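Local coordinates for erythrocyte membrane protein 1 (Plasmodium falciparum, PDB 2XU0), which probably binds host-cell surface receptors, this chain being the N-terminal segment and first Duffy-binding-like domain of a rosetting adhesin of the malaria parasite, at residues N42-Q47 with R237-H242; E144-K149 with K219-V224; Y346-G351 with K468-Y473; G351-Q356 with L368-C373. The protein carries 10 engineered substitutions. All coordinates share one frame; numbering follows the deposited sequence.

Contact 1 (N42-Q47 with R237-H242); sequences NPYEQQ and RKHYAH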
loop_
_atom_site.group_PDB
_atom_site.type_symbol
_atom_site.label_atom_id
_atom_site.label_comp_id
_atom_site.label_asym_id
_atom_site.label_seq_id
_atom_site.Cartn_x
_atom_site.Cartn_y
_atom_site.Cartn_z
ATOM N N ASN A 42 7.472 24.494 18.849
ATOM C CA ASN A 42 6.936 25.433 17.890
ATOM C C ASN A 42 6.010 26.353 18.700
ATOM O O ASN A 42 4.962 25.911 19.187
ATOM C CB ASN A 42 6.210 24.718 16.736
ATOM C CG ASN A 42 5.494 25.658 15.790
ATOM O OD1 ASN A 42 5.719 26.877 15.781
ATOM N ND2 ASN A 42 4.597 25.120 14.988
ATOM N N PRO A 43 6.412 27.630 18.891
ATOM C CA PRO A 43 5.578 28.549 19.688
ATOM C C PRO A 43 4.262 28.918 19.022
ATOM O O PRO A 43 3.352 29.387 19.693
ATOM C CB PRO A 43 6.464 29.795 19.834
ATOM C CG PRO A 43 7.835 29.383 19.403
ATOM C CD PRO A 43 7.634 28.303 18.405
ATOM N N TYR A 44 4.155 28.670 17.715
ATOM C CA TYR A 44 3.019 29.072 16.884
ATOM C C TYR A 44 1.998 27.991 16.536
ATOM O O TYR A 44 1.058 28.266 15.794
ATOM C CB TYR A 44 3.553 29.820 15.648
ATOM C CG TYR A 44 4.678 30.770 16.015
ATOM C CD1 TYR A 44 4.413 31.984 16.650
ATOM C CD2 TYR A 44 6.011 30.407 15.837
ATOM C CE1 TYR A 44 5.444 32.840 17.037
ATOM C CE2 TYR A 44 7.050 31.252 16.227
ATOM C CZ TYR A 44 6.761 32.472 16.818
ATOM O OH TYR A 44 7.775 33.315 17.192
ATOM N N GLU A 45 2.148 26.789 17.138
ATOM C CA GLU A 45 1.323 25.588 16.964
ATOM C C GLU A 45 -0.178 25.822 16.933
ATOM O O GLU A 45 -0.859 25.357 16.022
ATOM C CB GLU A 45 1.662 24.556 18.047
ATOM C CG GLU A 45 2.870 23.710 17.697
ATOM C CD GLU A 45 3.016 22.389 18.430
ATOM O OE1 GLU A 45 2.034 21.939 19.067
ATOM O OE2 GLU A 45 4.110 21.786 18.337
ATOM N N GLN A 46 -0.681 26.579 17.905
ATOM C CA GLN A 46 -2.105 26.877 18.084
ATOM C C GLN A 46 -2.749 27.639 16.932
ATOM O O GLN A 46 -3.963 27.533 16.754
ATOM C CB GLN A 46 -2.394 27.536 19.459
ATOM C CG GLN A 46 -1.486 27.092 20.628
ATOM C CD GLN A 46 -0.043 27.594 20.573
ATOM O OE1 GLN A 46 0.312 28.526 19.836
ATOM N NE2 GLN A 46 0.834 26.942 21.325
ATOM N N GLN A 47 -1.944 28.360 16.122
ATOM C CA GLN A 47 -2.432 29.121 14.956
ATOM C C GLN A 47 -2.728 28.187 13.767
ATOM O O GLN A 47 -3.434 28.578 12.831
ATOM C CB GLN A 47 -1.408 30.199 14.525
ATOM C CG GLN A 47 -1.557 31.530 15.242
ATOM C CD GLN A 47 -0.873 31.521 16.580
ATOM O OE1 GLN A 47 -1.453 31.134 17.600
ATOM N NE2 GLN A 47 0.379 31.946 16.608
ATOM N N ARG A 237 4.547 34.229 10.948
ATOM C CA ARG A 237 4.853 34.423 9.529
ATOM C C ARG A 237 6.353 34.393 9.276
ATOM O O ARG A 237 6.757 33.910 8.225
ATOM C CB ARG A 237 4.257 35.735 8.994
ATOM C CG ARG A 237 2.745 35.710 8.789
ATOM C CD ARG A 237 2.191 37.042 8.288
ATOM N NE ARG A 237 2.294 37.186 6.832
ATOM C CZ ARG A 237 3.256 37.858 6.204
ATOM N NH1 ARG A 237 4.217 38.463 6.895
ATOM N NH2 ARG A 237 3.267 37.930 4.879
ATOM N N LYS A 238 7.177 34.885 10.226
ATOM C CA LYS A 238 8.632 34.876 10.060
ATOM C C LYS A 238 9.236 33.517 10.377
ATOM O O LYS A 238 10.237 33.139 9.770
ATOM C CB LYS A 238 9.346 36.051 10.771
ATOM C CG LYS A 238 9.241 36.083 12.286
ATOM C CD LYS A 238 10.554 35.687 12.959
ATOM C CE LYS A 238 10.401 35.437 14.443
ATOM N NZ LYS A 238 9.711 34.150 14.732
ATOM N N HIS A 239 8.602 32.763 11.304
ATOM C CA HIS A 239 9.004 31.401 11.654
ATOM C C HIS A 239 8.823 30.512 10.406
ATOM O O HIS A 239 9.674 29.670 10.125
ATOM C CB HIS A 239 8.152 30.882 12.820
ATOM C CG HIS A 239 8.509 29.500 13.273
ATOM N ND1 HIS A 239 9.553 29.277 14.146
ATOM C CD2 HIS A 239 7.936 28.314 12.960
ATOM C CE1 HIS A 239 9.587 27.967 14.337
ATOM N NE2 HIS A 239 8.628 27.347 13.647
ATOM N N TYR A 240 7.734 30.750 9.642
ATOM C CA TYR A 240 7.423 30.039 8.407
ATOM C C TYR A 240 7.888 30.802 7.166
ATOM O O TYR A 240 7.245 30.761 6.122
ATOM C CB TYR A 240 5.923 29.719 8.354
ATOM C CG TYR A 240 5.536 28.687 9.380
ATOM C CD1 TYR A 240 4.843 29.047 10.529
ATOM C CD2 TYR A 240 5.912 27.351 9.233
ATOM C CE1 TYR A 240 4.495 28.098 11.492
ATOM C CE2 TYR A 240 5.584 26.397 10.195
ATOM C CZ TYR A 240 4.873 26.774 11.324
ATOM O OH TYR A 240 4.535 25.851 12.287
ATOM N N ALA A 241 9.020 31.482 7.270
ATOM C CA ALA A 241 9.522 32.243 6.137
ATOM C C ALA A 241 10.902 31.820 5.729
ATOM O O ALA A 241 11.722 31.498 6.586
ATOM C CB ALA A 241 9.526 33.733 6.469
ATOM N N HIS A 242 11.179 31.877 4.416
ATOM C CA HIS A 242 12.507 31.662 3.850
ATOM C C HIS A 242 13.349 32.924 4.210
ATOM O O HIS A 242 12.795 33.927 4.678
ATOM C CB HIS A 242 12.416 31.495 2.314
ATOM C CG HIS A 242 11.774 30.224 1.843
ATOM N ND1 HIS A 242 12.211 28.978 2.283
ATOM C CD2 HIS A 242 10.798 30.041 0.921
ATOM C CE1 HIS A 242 11.473 28.088 1.633
ATOM N NE2 HIS A 242 10.608 28.678 0.807
#
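Y44 lays the CD2-CE2 side of its ring over one face of the H239 imidazole, with Y44 CE2 3.6 Å from H239 CB. The rings meet obliquely, their planes at 50° and centroids 5.2 Å apart. H239 has its ring anti to the backbone N (chi1 -179°), which carries the imidazole off the helix towards the loop. At the outer end of Y44, K238 NZ gives Y44 OH a weak hydrogen bond of 3.2 Å; a long, flexible lysine can bend back to reach it, although the ammonium also bonds E235 O.

Deeper in, N42 ND2 meets the hydroxyl edge of Y240 in a weak bond, 2.8 Å to Y240 OH but bent to 123° at the hydrogen. The N42 amide lies nearly parallel to the H239 ring and steeply inclined to that of Y240. D255 holds Y240 OH from helix 249-268, and a glycerol molecule also bonds N42 ND2. Asparagine suits this place because its other end works on its own backbone: N42 OD1 accepts from Y44 N at 3.1 Å, the donor standing above the carbonyl plane. P43 then fits the second position of the type I turn N42-E45. This is an Asx turn overlapping a type I turn, by which the N-terminal segment packs on the end of helix 234-239 of the Duffy-binding-like domain.

Contact 2 (E144-K149 with K219-V224); sequences EFLDNK and KGLQVV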
loop_
_atom_site.group_PDB
_atom_site.type_symbol
_atom_site.label_atom_id
_atom_site.label_comp_id
_atom_site.label_asym_id
_atom_site.label_seq_id
_atom_site.Cartn_x
_atom_site.Cartn_y
_atom_site.Cartn_z
ATOM N N GLU A 144 -11.073 19.170 -4.321
ATOM C CA GLU A 144 -10.997 19.846 -5.641
ATOM C C GLU A 144 -11.816 21.157 -5.634
ATOM O O GLU A 144 -11.902 21.838 -6.654
ATOM C CB GLU A 144 -11.513 18.937 -6.766
ATOM C CG GLU A 144 -10.757 17.632 -6.961
ATOM C CD GLU A 144 -11.199 16.831 -8.166
ATOM O OE1 GLU A 144 -11.576 17.453 -9.186
ATOM O OE2 GLU A 144 -11.181 15.581 -8.091
ATOM N N PHE A 145 -12.383 21.518 -4.461
ATOM C CA PHE A 145 -13.258 22.668 -4.231
ATOM C C PHE A 145 -12.814 23.469 -3.015
ATOM O O PHE A 145 -13.622 23.820 -2.147
ATOM C CB PHE A 145 -14.720 22.168 -4.084
ATOM C CG PHE A 145 -15.181 21.390 -5.295
ATOM C CD1 PHE A 145 -15.665 22.048 -6.422
ATOM C CD2 PHE A 145 -15.094 20.005 -5.326
ATOM C CE1 PHE A 145 -16.053 21.329 -7.556
ATOM C CE2 PHE A 145 -15.463 19.292 -6.464
ATOM C CZ PHE A 145 -15.963 19.957 -7.563
ATOM N N LEU A 146 -11.512 23.765 -2.965
ATOM C CA LEU A 146 -10.879 24.509 -1.889
ATOM C C LEU A 146 -10.616 25.951 -2.312
ATOM O O LEU A 146 -10.455 26.816 -1.450
ATOM C CB LEU A 146 -9.569 23.802 -1.497
ATOM C CG LEU A 146 -9.515 22.892 -0.239
ATOM C CD1 LEU A 146 -10.860 22.241 0.100
ATOM C CD2 LEU A 146 -8.438 21.828 -0.394
ATOM N N ASP A 147 -10.562 26.214 -3.631
ATOM C CA ASP A 147 -10.343 27.557 -4.152
ATOM C C ASP A 147 -11.707 28.249 -4.232
ATOM O O ASP A 147 -12.407 28.158 -5.247
ATOM C CB ASP A 147 -9.623 27.518 -5.517
ATOM C CG ASP A 147 -9.050 28.841 -6.009
ATOM O OD1 ASP A 147 -9.215 29.868 -5.305
ATOM O OD2 ASP A 147 -8.428 28.850 -7.092
ATOM N N ASN A 148 -12.101 28.868 -3.105
ATOM C CA ASN A 148 -13.355 29.597 -2.898
ATOM C C ASN A 148 -13.198 30.639 -1.785
ATOM O O ASN A 148 -12.246 30.569 -1.004
ATOM C CB ASN A 148 -14.522 28.642 -2.602
ATOM C CG ASN A 148 -14.292 27.744 -1.415
ATOM O OD1 ASN A 148 -14.173 28.197 -0.274
ATOM N ND2 ASN A 148 -14.240 26.449 -1.660
ATOM N N LYS A 149 -14.148 31.591 -1.705
ATOM C CA LYS A 149 -14.153 32.694 -0.739
ATOM C C LYS A 149 -14.435 32.254 0.704
ATOM O O LYS A 149 -14.243 33.046 1.625
ATOM C CB LYS A 149 -15.138 33.802 -1.174
ATOM C CG LYS A 149 -14.860 34.412 -2.553
ATOM C CD LYS A 149 -15.823 33.869 -3.612
ATOM C CE LYS A 149 -15.596 34.482 -4.972
ATOM N NZ LYS A 149 -16.642 34.064 -5.944
ATOM N N LYS A 219 -3.758 22.615 -6.374
ATOM C CA LYS A 219 -3.958 24.041 -6.636
ATOM C C LYS A 219 -4.851 24.677 -5.580
ATOM O O LYS A 219 -4.529 25.765 -5.109
ATOM C CB LYS A 219 -4.456 24.270 -8.069
ATOM C CG LYS A 219 -3.370 23.863 -9.051
ATOM C CD LYS A 219 -3.663 24.133 -10.506
ATOM C CE LYS A 219 -2.628 23.430 -11.362
ATOM N NZ LYS A 219 -1.288 24.083 -11.303
ATOM N N GLY A 220 -5.893 23.946 -5.152
ATOM C CA GLY A 220 -6.783 24.379 -4.081
ATOM C C GLY A 220 -6.043 24.501 -2.769
ATOM O O GLY A 220 -6.150 25.522 -2.083
ATOM N N LEU A 221 -5.211 23.490 -2.458
ATOM C CA LEU A 221 -4.399 23.452 -1.237
ATOM C C LEU A 221 -3.391 24.581 -1.171
ATOM O O LEU A 221 -3.258 25.189 -0.118
ATOM C CB LEU A 221 -3.716 22.086 -1.042
ATOM C CG LEU A 221 -4.610 20.974 -0.541
ATOM C CD1 LEU A 221 -3.980 19.618 -0.770
ATOM C CD2 LEU A 221 -4.941 21.161 0.930
ATOM N N GLN A 222 -2.719 24.904 -2.286
ATOM C CA GLN A 222 -1.788 26.037 -2.278
ATOM C C GLN A 222 -2.457 27.412 -2.091
ATOM O O GLN A 222 -1.854 28.285 -1.464
ATOM C CB GLN A 222 -0.722 25.986 -3.388
ATOM C CG GLN A 222 -1.229 25.733 -4.785
ATOM C CD GLN A 222 -0.136 25.215 -5.690
ATOM O OE1 GLN A 222 0.278 24.049 -5.619
ATOM N NE2 GLN A 222 0.315 26.064 -6.599
ATOM N N VAL A 223 -3.743 27.548 -2.507
ATOM C CA VAL A 223 -4.558 28.759 -2.327
ATOM C C VAL A 223 -4.944 28.861 -0.837
ATOM O O VAL A 223 -4.699 29.899 -0.211
ATOM C CB VAL A 223 -5.800 28.777 -3.273
ATOM C CG1 VAL A 223 -6.815 29.851 -2.858
ATOM C CG2 VAL A 223 -5.383 28.964 -4.739
ATOM N N VAL A 224 -5.499 27.767 -0.261
ATOM C CA VAL A 224 -5.887 27.713 1.165
ATOM C C VAL A 224 -4.687 27.996 2.071
ATOM O O VAL A 224 -4.799 28.790 3.007
ATOM C CB VAL A 224 -6.601 26.395 1.555
ATOM C CG1 VAL A 224 -7.056 26.426 3.014
ATOM C CG2 VAL A 224 -7.789 26.140 0.653
#
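L146 and G220 bring their backbones to 4.6 Å between CA atoms, where an irregular stretch of chain passes close against helix 216-231. Glycine makes this approach possible: a CB on G220 would point at the loop and clash with L146 CB, which instead lies 3.8 Å from G220 C. D147, at the centre of an inverse gamma turn, then bends the loop.

From beside G220 the L146 side chain touches two further residues of the helix. L146 CB packs 3.6 Å from V224 CG2, and L146 CD2 meets L221 CD2 at 3.8 Å. The branched, apolar residues of the helix suit this buried place. V224 has CG1 anti to the backbone N (chi1 -177°), and it is the other methyl, CG2, that faces L146 and also approaches L146 O. Nearer the surface, the D147 carboxylate crosses V223 at about a right angle, D147 OD1 coming to 3.4 Å from V223 CG1 while OD2 lies nearer CG2; this is van der Waals contact, and the D147 side chain lies at the exposed side of the contact. No hydrogen bond links the two segments. L157 of helix 154-175 packs on L221 and V224, and N160 meets L146. This is close loop-on-helix packing at a glycine, within the largely helical fold of the Duffy-binding domain.

Contact 3 (Y346-G351 with K468-Y473); sequences YCSGDG and KTCPLY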
loop_
_atom_site.group_PDB
_atom_site.type_symbol
_atom_site.label_atom_id
_atom_site.label_comp_id
_atom_site.label_asym_id
_atom_site.label_seq_id
_atom_site.Cartn_x
_atom_site.Cartn_y
_atom_site.Cartn_z
ATOM N N TYR A 346 -5.975 -34.149 -13.693
ATOM C CA TYR A 346 -4.553 -33.823 -13.716
ATOM C C TYR A 346 -4.219 -33.423 -15.145
ATOM O O TYR A 346 -3.966 -34.266 -16.021
ATOM C CB TYR A 346 -3.683 -34.993 -13.222
ATOM C CG TYR A 346 -2.308 -34.617 -12.696
ATOM C CD1 TYR A 346 -1.870 -35.065 -11.454
ATOM C CD2 TYR A 346 -1.404 -33.905 -13.487
ATOM C CE1 TYR A 346 -0.584 -34.773 -10.988
ATOM C CE2 TYR A 346 -0.124 -33.593 -13.025
ATOM C CZ TYR A 346 0.287 -34.036 -11.777
ATOM O OH TYR A 346 1.550 -33.731 -11.312
ATOM N N CYS A 347 -4.242 -32.111 -15.365
ATOM C CA CYS A 347 -3.978 -31.491 -16.651
ATOM C C CYS A 347 -2.581 -30.851 -16.654
ATOM O O CYS A 347 -1.933 -30.730 -15.601
ATOM C CB CYS A 347 -5.062 -30.453 -16.925
ATOM S SG CYS A 347 -6.756 -31.089 -16.764
ATOM N N SER A 348 -2.143 -30.411 -17.837
ATOM C CA SER A 348 -0.901 -29.671 -18.037
ATOM C C SER A 348 -1.278 -28.284 -18.598
ATOM O O SER A 348 -2.423 -28.091 -19.047
ATOM C CB SER A 348 -0.001 -30.406 -19.022
ATOM O OG SER A 348 -0.372 -30.199 -20.375
ATOM N N GLY A 349 -0.307 -27.362 -18.606
ATOM C CA GLY A 349 -0.471 -26.019 -19.154
ATOM C C GLY A 349 -0.790 -26.025 -20.639
ATOM O O GLY A 349 -1.387 -25.064 -21.136
ATOM N N ASP A 350 -0.401 -27.118 -21.357
ATOM C CA ASP A 350 -0.669 -27.301 -22.798
ATOM C C ASP A 350 -2.082 -27.908 -23.067
ATOM O O ASP A 350 -2.438 -28.158 -24.222
ATOM C CB ASP A 350 0.429 -28.170 -23.477
ATOM C CG ASP A 350 1.873 -27.810 -23.149
ATOM O OD1 ASP A 350 2.338 -26.739 -23.604
ATOM O OD2 ASP A 350 2.562 -28.641 -22.500
ATOM N N GLY A 351 -2.853 -28.131 -22.010
ATOM C CA GLY A 351 -4.189 -28.715 -22.084
ATOM C C GLY A 351 -4.204 -30.228 -22.254
ATOM O O GLY A 351 -5.226 -30.798 -22.654
ATOM N N LYS A 468 2.735 -26.904 -15.289
ATOM C CA LYS A 468 3.903 -27.588 -15.867
ATOM C C LYS A 468 3.462 -28.642 -16.887
ATOM O O LYS A 468 2.299 -29.078 -16.853
ATOM C CB LYS A 468 4.783 -28.237 -14.780
ATOM C CG LYS A 468 5.532 -27.228 -13.921
ATOM C CD LYS A 468 6.307 -27.913 -12.806
ATOM C CE LYS A 468 7.312 -26.996 -12.149
ATOM N NZ LYS A 468 6.672 -25.996 -11.248
ATOM N N THR A 469 4.380 -29.021 -17.813
ATOM C CA THR A 469 4.111 -30.065 -18.813
ATOM C C THR A 469 3.872 -31.368 -18.043
ATOM O O THR A 469 4.423 -31.528 -16.956
ATOM C CB THR A 469 5.295 -30.226 -19.796
ATOM O OG1 THR A 469 6.486 -30.551 -19.075
ATOM C CG2 THR A 469 5.521 -29.000 -20.662
ATOM N N CYS A 470 3.040 -32.280 -18.578
ATOM C CA CYS A 470 2.751 -33.570 -17.929
ATOM C C CYS A 470 4.016 -34.268 -17.450
ATOM O O CYS A 470 4.962 -34.349 -18.244
ATOM C CB CYS A 470 1.988 -34.497 -18.875
ATOM S SG CYS A 470 0.247 -34.089 -19.073
ATOM N N PRO A 471 3.998 -34.952 -16.271
ATOM C CA PRO A 471 5.140 -35.821 -15.918
ATOM C C PRO A 471 5.349 -36.824 -17.069
ATOM O O PRO A 471 4.360 -37.341 -17.583
ATOM C CB PRO A 471 4.681 -36.495 -14.621
ATOM C CG PRO A 471 3.670 -35.556 -14.051
ATOM C CD PRO A 471 2.929 -35.044 -15.257
ATOM N N LEU A 472 6.602 -36.959 -17.565
ATOM C CA LEU A 472 7.043 -37.751 -18.737
ATOM C C LEU A 472 6.317 -39.039 -19.115
ATOM O O LEU A 472 6.108 -39.282 -20.308
ATOM C CB LEU A 472 8.570 -38.020 -18.720
ATOM C CG LEU A 472 9.508 -36.821 -18.877
ATOM C CD1 LEU A 472 10.934 -37.236 -18.614
ATOM C CD2 LEU A 472 9.406 -36.203 -20.278
ATOM N N TYR A 473 6.017 -39.897 -18.123
ATOM C CA TYR A 473 5.384 -41.213 -18.340
ATOM C C TYR A 473 3.890 -41.243 -17.969
ATOM O O TYR A 473 3.280 -42.320 -17.931
ATOM C CB TYR A 473 6.182 -42.307 -17.588
ATOM C CG TYR A 473 7.680 -42.121 -17.708
ATOM C CD1 TYR A 473 8.438 -41.692 -16.621
ATOM C CD2 TYR A 473 8.322 -42.255 -18.939
ATOM C CE1 TYR A 473 9.811 -41.462 -16.742
ATOM C CE2 TYR A 473 9.687 -42.015 -19.075
ATOM C CZ TYR A 473 10.430 -41.624 -17.975
ATOM O OH TYR A 473 11.775 -41.387 -18.132
HETATM O O HOH W 1 0.826 -30.516 -14.859
HETATM O O HOH W 2 2.092 -31.380 -21.194
#
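Two neighbouring loops of the cysteine-rich C-terminal subdomain meet here, each carrying half of a different disulfide: C347 is joined to C370 and C470 to C354. S348 is the meeting point. S348 CB lies 3.4 Å from K468 O and 3.7 Å from C470 SG, so a small residue suits the narrow place between the backbone of one loop and the sulfur of the other. S348 CA also makes a CA-H...O contact with K468 O.

Direct hydrogen bonds between the loops are absent, and water takes their part. One water lies 2.9 Å from both C347 O and K468 O, placed to bridge them, though it has more acceptors in reach than protons to give. A second accepts from C470 N, donates to D350 OD2 at 3.1 Å and bonds S348 OG. The serine hydroxyl stands between its backbone N and carbonyl carbon (chi1 80°), a rotation that brings it back over the type I turn S348-G351; there it takes a weak bond from D350 N and another hydrogen bond from H352 N. G351 closes that turn with positive phi, a shape easy for glycine.

Regular structure is scarce here, and the two disulfides tie this part of the subdomain together. D350 and T469 run side by side, with D350 OD2 3.5 Å from T469 CG2. P471 CD lies obliquely to the Y346 ring, 4.1 Å from Y346 CE2, and P471 CG is 3.9 Å from Y346 OH; H485 of strand 483-485 touches both residues.

Contact 4 (G351-Q356 with L368-C373); sequences GHDCTQ and LDCPRC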
loop_
_atom_site.group_PDB
_atom_site.type_symbol
_atom_site.label_atom_id
_atom_site.label_comp_id
_atom_site.label_asym_id
_atom_site.label_seq_id
_atom_site.Cartn_x
_atom_site.Cartn_y
_atom_site.Cartn_z
ATOM N N GLY A 351 -2.853 -28.131 -22.010
ATOM C CA GLY A 351 -4.189 -28.715 -22.084
ATOM C C GLY A 351 -4.204 -30.228 -22.254
ATOM O O GLY A 351 -5.226 -30.798 -22.654
ATOM N N HIS A 352 -3.071 -30.901 -21.953
ATOM C CA HIS A 352 -2.989 -32.364 -22.044
ATOM C C HIS A 352 -3.578 -32.998 -20.798
ATOM O O HIS A 352 -3.442 -32.449 -19.694
ATOM C CB HIS A 352 -1.534 -32.849 -22.188
ATOM C CG HIS A 352 -0.787 -32.279 -23.353
ATOM N ND1 HIS A 352 0.586 -32.395 -23.444
ATOM C CD2 HIS A 352 -1.245 -31.614 -24.444
ATOM C CE1 HIS A 352 0.922 -31.797 -24.575
ATOM N NE2 HIS A 352 -0.146 -31.309 -25.207
ATOM N N ASP A 353 -4.221 -34.168 -20.970
ATOM C CA ASP A 353 -4.743 -34.931 -19.847
ATOM C C ASP A 353 -3.605 -35.878 -19.463
ATOM O O ASP A 353 -3.326 -36.845 -20.185
ATOM C CB ASP A 353 -6.045 -35.673 -20.217
ATOM C CG ASP A 353 -6.623 -36.588 -19.148
ATOM O OD1 ASP A 353 -6.065 -36.625 -18.017
ATOM O OD2 ASP A 353 -7.636 -37.272 -19.435
ATOM N N CYS A 354 -2.925 -35.573 -18.342
ATOM C CA CYS A 354 -1.771 -36.335 -17.860
ATOM C C CYS A 354 -2.081 -37.797 -17.494
ATOM O O CYS A 354 -1.176 -38.642 -17.535
ATOM C CB CYS A 354 -1.051 -35.584 -16.738
ATOM S SG CYS A 354 -0.530 -33.900 -17.189
ATOM N N THR A 355 -3.374 -38.104 -17.237
ATOM C CA THR A 355 -3.856 -39.459 -16.948
ATOM C C THR A 355 -3.893 -40.335 -18.223
ATOM O O THR A 355 -3.935 -41.568 -18.124
ATOM C CB THR A 355 -5.200 -39.453 -16.171
ATOM O OG1 THR A 355 -6.288 -39.170 -17.055
ATOM C CG2 THR A 355 -5.206 -38.487 -14.984
ATOM N N GLN A 356 -3.870 -39.701 -19.410
ATOM C CA GLN A 356 -3.891 -40.397 -20.705
ATOM C C GLN A 356 -2.777 -39.918 -21.660
ATOM O O GLN A 356 -2.845 -40.188 -22.865
ATOM C CB GLN A 356 -5.266 -40.239 -21.370
ATOM C CG GLN A 356 -6.410 -40.796 -20.534
ATOM C CD GLN A 356 -7.718 -40.649 -21.246
ATOM O OE1 GLN A 356 -8.039 -41.405 -22.181
ATOM N NE2 GLN A 356 -8.498 -39.672 -20.807
ATOM N N LEU A 368 -11.643 -32.998 -22.923
ATOM C CA LEU A 368 -12.401 -31.761 -23.067
ATOM C C LEU A 368 -12.329 -30.853 -21.848
ATOM O O LEU A 368 -12.578 -29.655 -21.981
ATOM C CB LEU A 368 -13.846 -32.026 -23.531
ATOM C CG LEU A 368 -13.951 -32.890 -24.807
ATOM C CD1 LEU A 368 -15.118 -33.752 -24.742
ATOM C CD2 LEU A 368 -13.953 -32.061 -26.086
ATOM N N ASP A 369 -11.929 -31.400 -20.680
ATOM C CA ASP A 369 -11.771 -30.598 -19.467
ATOM C C ASP A 369 -10.426 -29.844 -19.432
ATOM O O ASP A 369 -10.404 -28.659 -19.099
ATOM C CB ASP A 369 -11.969 -31.452 -18.203
ATOM C CG ASP A 369 -13.370 -32.019 -18.023
ATOM O OD1 ASP A 369 -14.278 -31.631 -18.799
ATOM O OD2 ASP A 369 -13.561 -32.849 -17.104
ATOM N N CYS A 370 -9.312 -30.524 -19.791
ATOM C CA CYS A 370 -7.961 -29.944 -19.760
ATOM C C CYS A 370 -7.669 -28.702 -20.604
ATOM O O CYS A 370 -6.932 -27.854 -20.097
ATOM C CB CYS A 370 -6.870 -31.000 -19.847
ATOM S SG CYS A 370 -6.911 -32.182 -18.476
ATOM N N PRO A 371 -8.317 -28.457 -21.784
ATOM C CA PRO A 371 -8.127 -27.154 -22.459
ATOM C C PRO A 371 -8.416 -25.964 -21.533
ATOM O O PRO A 371 -7.761 -24.949 -21.692
ATOM C CB PRO A 371 -9.104 -27.217 -23.643
ATOM C CG PRO A 371 -9.229 -28.684 -23.935
ATOM C CD PRO A 371 -9.226 -29.323 -22.568
ATOM N N ARG A 372 -9.325 -26.102 -20.534
ATOM C CA ARG A 372 -9.627 -25.055 -19.544
ATOM C C ARG A 372 -8.411 -24.747 -18.625
ATOM O O ARG A 372 -8.287 -23.618 -18.140
ATOM C CB ARG A 372 -10.833 -25.424 -18.667
ATOM C CG ARG A 372 -12.144 -25.602 -19.419
ATOM C CD ARG A 372 -13.358 -25.482 -18.506
ATOM N NE ARG A 372 -13.411 -26.510 -17.459
ATOM C CZ ARG A 372 -13.939 -27.722 -17.611
ATOM N NH1 ARG A 372 -14.443 -28.093 -18.781
ATOM N NH2 ARG A 372 -13.958 -28.573 -16.595
ATOM N N CYS A 373 -7.541 -25.765 -18.362
ATOM C CA CYS A 373 -6.301 -25.588 -17.601
ATOM C C CYS A 373 -5.398 -24.691 -18.427
ATOM O O CYS A 373 -4.882 -23.718 -17.894
ATOM C CB CYS A 373 -5.614 -26.912 -17.281
ATOM S SG CYS A 373 -3.998 -26.727 -16.469
#
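C370 turns its side chain into the bend of 351-356, with C370 CB 3.3 Å from G351 O and C370 SG 3.7 Å from H352 O. Its sulfur is anti to the carbonyl carbon (chi1 -61°), which carries it past the glycine to D353, where C370 SG lies 3.8 Å from D353 CA. From there it bonds to C347. G351 suits the close passage, since a CB would press on P371 CA; its own CA instead makes a CA-H...O contact with C370 O. P371, which has no N-H to donate, lies in the first part of helix 371-407, where early residues need no such bond, and its CB points away from the loop.

D353 shapes the other segment. With CG anti to the backbone N (chi1 176°), its carboxylate swings over the type I turn D353-Q356 and is gripped three times. D353 OD1 accepts from T355 OG1 at 2.7 Å and from T355 N at 3.2 Å, both from the same face of the carboxylate; the second bond makes an Asx turn. Q356 NE2 reaches D353 OD2 at 2.9 Å, from above the carboxylate plane. Aspartate provides both oxygens for this, and threonine offers two donors to one of them.

Across the contact no hydrogen bond forms. The loop is held beside 368-373 by packing on C370, and the C370-C347 disulfide, made to a residue just before this loop, adds a covalent tie. The three bonds to the D353 carboxylate fix its orientation and satisfy both its oxygens next to the buried sulfur.

Overall arrangement
The four contacts form two groups on opposite sides of the chain's centre. Contacts 1 and 2 lie 21 Å apart between centres without touching; contact 2 is nested in the loop that contact 1 closes, and their helices, 216-231 and 234-239, are consecutive. Contacts 3 and 4 form one unit, 8 Å between centres, sharing G351 and stitched by the C347-C370 and C354-C470 disulfides; S348 O also packs against C373 SG at 3.3 Å. Contact 4 lies within the chain loop closed by contact 3. About 69 Å separates the centres of contacts 1 and 3. All four lie away from the magnesium and proline sites.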